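Local coordinates for protein her-1 (Caenorhabditis elegans, PDB 1SZH) that dictates male development, probably by playing a direct part in cell signalling during sex determination, and inhibits the function of TRA-2A, at residues A15-T20 / Q56-A61. The protein carries 2 engineered substitutions. Residues are numbered along the deposited sequence; the frame is centred on the assembly and turned at random.
Sequences AEKCCT and QNVLFA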
ATOM      1  N   ALA A  15     -13.561  11.243  -1.025  1.00 16.69           N
ATOM      2  CA  ALA A  15     -12.906  12.342  -1.710  1.00 15.92           C
ATOM      3  C   ALA A  15     -13.272  13.683  -1.058  1.00 18.07           C
ATOM      4  O   ALA A  15     -12.409  14.534  -0.843  1.00 19.15           O
ATOM      5  CB  ALA A  15     -13.290  12.350  -3.201  1.00 19.31           C
ATOM      6  N   GLU A  16     -14.549  13.847  -0.734  1.00 20.59           N
ATOM      7  CA  GLU A  16     -15.027  15.086  -0.111  1.00 19.77           C
ATOM      8  C   GLU A  16     -14.414  15.333   1.268  1.00 19.74           C
ATOM      9  O   GLU A  16     -14.142  16.481   1.642  1.00 24.38           O
ATOM     10  CB  GLU A  16     -16.555  15.037   0.013  1.00 26.43           C
ATOM     11  CG  GLU A  16     -17.277  15.013  -1.334  1.00 38.39           C
ATOM     12  CD  GLU A  16     -18.677  14.414  -1.248  1.00 50.29           C
ATOM     13  OE1 GLU A  16     -19.223  14.330  -0.128  1.00 62.04           O
ATOM     14  OE2 GLU A  16     -19.235  14.035  -2.306  1.00 54.03           O
ATOM     15  N   LYS A  17     -14.191  14.267   2.021  1.00 19.25           N
ATOM     16  CA  LYS A  17     -13.642  14.379   3.364  1.00 18.45           C
ATOM     17  C   LYS A  17     -12.135  14.467   3.423  1.00 21.86           C
ATOM     18  O   LYS A  17     -11.571  14.969   4.389  1.00 21.98           O
ATOM     19  CB  LYS A  17     -14.073  13.168   4.203  1.00 19.18           C
ATOM     20  CG  LYS A  17     -15.582  13.128   4.467  1.00 20.98           C
ATOM     21  CD  LYS A  17     -15.994  11.895   5.227  1.00 23.55           C
ATOM     22  CE  LYS A  17     -17.481  11.996   5.623  1.00 32.13           C
ATOM     23  NZ  LYS A  17     -17.951  10.763   6.308  1.00 33.30           N
ATOM     24  N   CYS A  18     -11.478  14.023   2.363  1.00 17.82           N
ATOM     25  CA  CYS A  18     -10.028  13.945   2.388  1.00 16.61           C
ATOM     26  C   CYS A  18      -9.208  14.775   1.412  1.00 15.57           C
ATOM     27  O   CYS A  18      -8.043  15.028   1.676  1.00 18.42           O
ATOM     28  CB  CYS A  18      -9.631  12.485   2.186  1.00 16.08           C
ATOM     29  SG  CYS A  18     -10.399  11.338   3.359  1.00 17.20           S
ATOM     30  N   CYS A  19      -9.807  15.136   0.279  1.00 17.29           N
ATOM     31  CA  CYS A  19      -9.125  15.903  -0.760  1.00 16.44           C
ATOM     32  C   CYS A  19      -9.647  17.336  -0.869  1.00 17.90           C
ATOM     33  O   CYS A  19     -10.789  17.608  -0.492  1.00 22.35           O
ATOM     34  CB  CYS A  19      -9.308  15.171  -2.088  1.00 16.16           C
ATOM     35  SG  CYS A  19      -8.723  13.475  -1.828  1.00 19.79           S
ATOM     36  N   THR A  20      -8.809  18.241  -1.373  1.00 21.30           N
ATOM     37  CA  THR A  20      -9.207  19.640  -1.552  1.00 22.23           C
ATOM     38  C   THR A  20     -10.237  19.708  -2.671  1.00 23.50           C
ATOM     39  O   THR A  20     -10.366  18.770  -3.470  1.00 22.60           O
ATOM     40  CB  THR A  20      -8.021  20.517  -1.936  1.00 22.38           C
ATOM     41  OG1 THR A  20      -7.487  20.070  -3.189  1.00 23.77           O
ATOM     42  CG2 THR A  20      -6.934  20.447  -0.859  1.00 26.54           C
ATOM     43  N   GLN A  56      -8.410   5.653   3.454  1.00 13.88           N
ATOM     44  CA  GLN A  56      -8.600   4.306   3.982  1.00 15.41           C
ATOM     45  C   GLN A  56      -9.617   4.282   5.132  1.00 14.41           C
ATOM     46  O   GLN A  56     -10.465   3.392   5.212  1.00 17.33           O
ATOM     47  CB  GLN A  56      -7.270   3.752   4.479  1.00 16.03           C
ATOM     48  CG  GLN A  56      -6.322   3.368   3.356  1.00 14.75           C
ATOM     49  CD  GLN A  56      -5.932   1.898   3.438  1.00 15.36           C
ATOM     50  OE1 GLN A  56      -5.447   1.426   4.466  1.00 16.46           O
ATOM     51  NE2 GLN A  56      -6.125   1.172   2.347  1.00 17.60           N
ATOM     52  N   ASN A  57      -9.518   5.286   5.997  1.00 16.19           N
ATOM     53  CA  ASN A  57     -10.410   5.378   7.146  1.00 16.71           C
ATOM     54  C   ASN A  57     -11.863   5.573   6.718  1.00 19.95           C
ATOM     55  O   ASN A  57     -12.768   5.050   7.372  1.00 24.87           O
ATOM     56  CB  ASN A  57      -9.947   6.504   8.089  1.00 17.42           C
ATOM     57  CG  ASN A  57      -8.743   6.104   8.944  1.00 21.91           C
ATOM     58  OD1 ASN A  57      -8.243   6.903   9.751  1.00 24.33           O
ATOM     59  ND2 ASN A  57      -8.267   4.873   8.767  1.00 17.93           N
ATOM     60  N   VAL A  58     -12.113   6.304   5.627  1.00 16.47           N
ATOM     61  CA  VAL A  58     -13.504   6.478   5.188  1.00 16.39           C
ATOM     62  C   VAL A  58     -13.985   5.263   4.388  1.00 19.77           C
ATOM     63  O   VAL A  58     -15.035   4.698   4.672  1.00 21.25           O
ATOM     64  CB  VAL A  58     -13.686   7.754   4.331  1.00 19.57           C
ATOM     65  CG1 VAL A  58     -15.142   7.855   3.848  1.00 20.39           C
ATOM     66  CG2 VAL A  58     -13.298   8.976   5.113  1.00 18.39           C
ATOM     67  N   LEU A  59     -13.206   4.821   3.404  1.00 18.04           N
ATOM     68  CA  LEU A  59     -13.607   3.686   2.568  1.00 17.00           C
ATOM     69  C   LEU A  59     -13.821   2.398   3.334  1.00 16.59           C
ATOM     70  O   LEU A  59     -14.733   1.636   3.032  1.00 22.41           O
ATOM     71  CB  LEU A  59     -12.538   3.410   1.494  1.00 15.67           C
ATOM     72  CG  LEU A  59     -12.322   4.526   0.463  1.00 16.35           C
ATOM     73  CD1 LEU A  59     -11.142   4.135  -0.439  1.00 15.96           C
ATOM     74  CD2 LEU A  59     -13.564   4.726  -0.379  1.00 16.04           C
ATOM     75  N   PHE A  60     -12.985   2.165   4.336  1.00 17.78           N
ATOM     76  CA  PHE A  60     -13.047   0.920   5.082  1.00 19.37           C
ATOM     77  C   PHE A  60     -13.490   1.122   6.535  1.00 20.14           C
ATOM     78  O   PHE A  60     -13.088   0.381   7.419  1.00 22.35           O
ATOM     79  CB  PHE A  60     -11.676   0.246   5.009  1.00 17.70           C
ATOM     80  CG  PHE A  60     -11.256  -0.092   3.588  1.00 19.59           C
ATOM     81  CD1 PHE A  60     -10.084   0.425   3.046  1.00 21.12           C
ATOM     82  CD2 PHE A  60     -12.068  -0.888   2.776  1.00 18.81           C
ATOM     83  CE1 PHE A  60      -9.737   0.170   1.706  1.00 19.75           C
ATOM     84  CE2 PHE A  60     -11.727  -1.152   1.434  1.00 23.17           C
ATOM     85  CZ  PHE A  60     -10.560  -0.626   0.904  1.00 19.78           C
ATOM     86  N   ALA A  61     -14.332   2.123   6.758  1.00 22.00           N
ATOM     87  CA  ALA A  61     -14.821   2.422   8.105  1.00 26.61           C
ATOM     88  C   ALA A  61     -15.521   1.217   8.746  1.00 24.99           C
ATOM     89  O   ALA A  61     -15.316   0.932   9.923  1.00 29.74           O
ATOM     90  CB  ALA A  61     -15.774   3.605   8.055  1.00 23.88           C
TER
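Lys-17 and Val-58 meet where the C-terminal ends of helices 8-18 and 47-59 draw together at the surface, their CA atoms 8.1 Å apart. The lysine can be followed outward. Its CB points toward the other helix yet stays 4.4 Å from Val-58 CG2. CG lies beside the backbone N, anti to the carbonyl carbon (chi1 -66°), 4.8 Å from Val-58 CG2, and from there the chain runs extended across the valine at a slant. CD makes the closest approach, 4.0 Å from Val-58 CG2, and lies 4.3 Å from CG1, so this methylene passes by both methyls of the valine. CE leaves both behind, 5.1 Å from Val-58 CG1, and NZ turns its charge to a salt bridge with Asp-13 of its own helix. Lysine suits this exposed edge because its aliphatic stem can pack on a hydrocarbon while its ammonium reaches Asp-13.

The same CG2 methyl touches Cys-18, whose SG stands 4.1 Å away on an approach roughly at right angles to that of Lys-17 CD. One methyl of Val-58 thus touches two consecutive side chains of helix 8-18, and the valine also rests on Asp-13 and Ala-14 one turn earlier. A short beta-branched side chain fits such a site: it is apolar, compact and has few rotamers. No hydrogen bond spans the two segments, and the buried surface is small at 112 Å². The firm link is covalent, the disulfide from Cys-18 to Cys-54, which lies one turn before Val-58. Next along the chain, Cys-19 leaves helical geometry and joins Cys-27 of helix 24-33. Disulfide-pinned packing of helix ends is characteristic of small secreted helical proteins, and here it ties helices 8-18, 24-33 and 47-59 into one cluster at one end of HER-1.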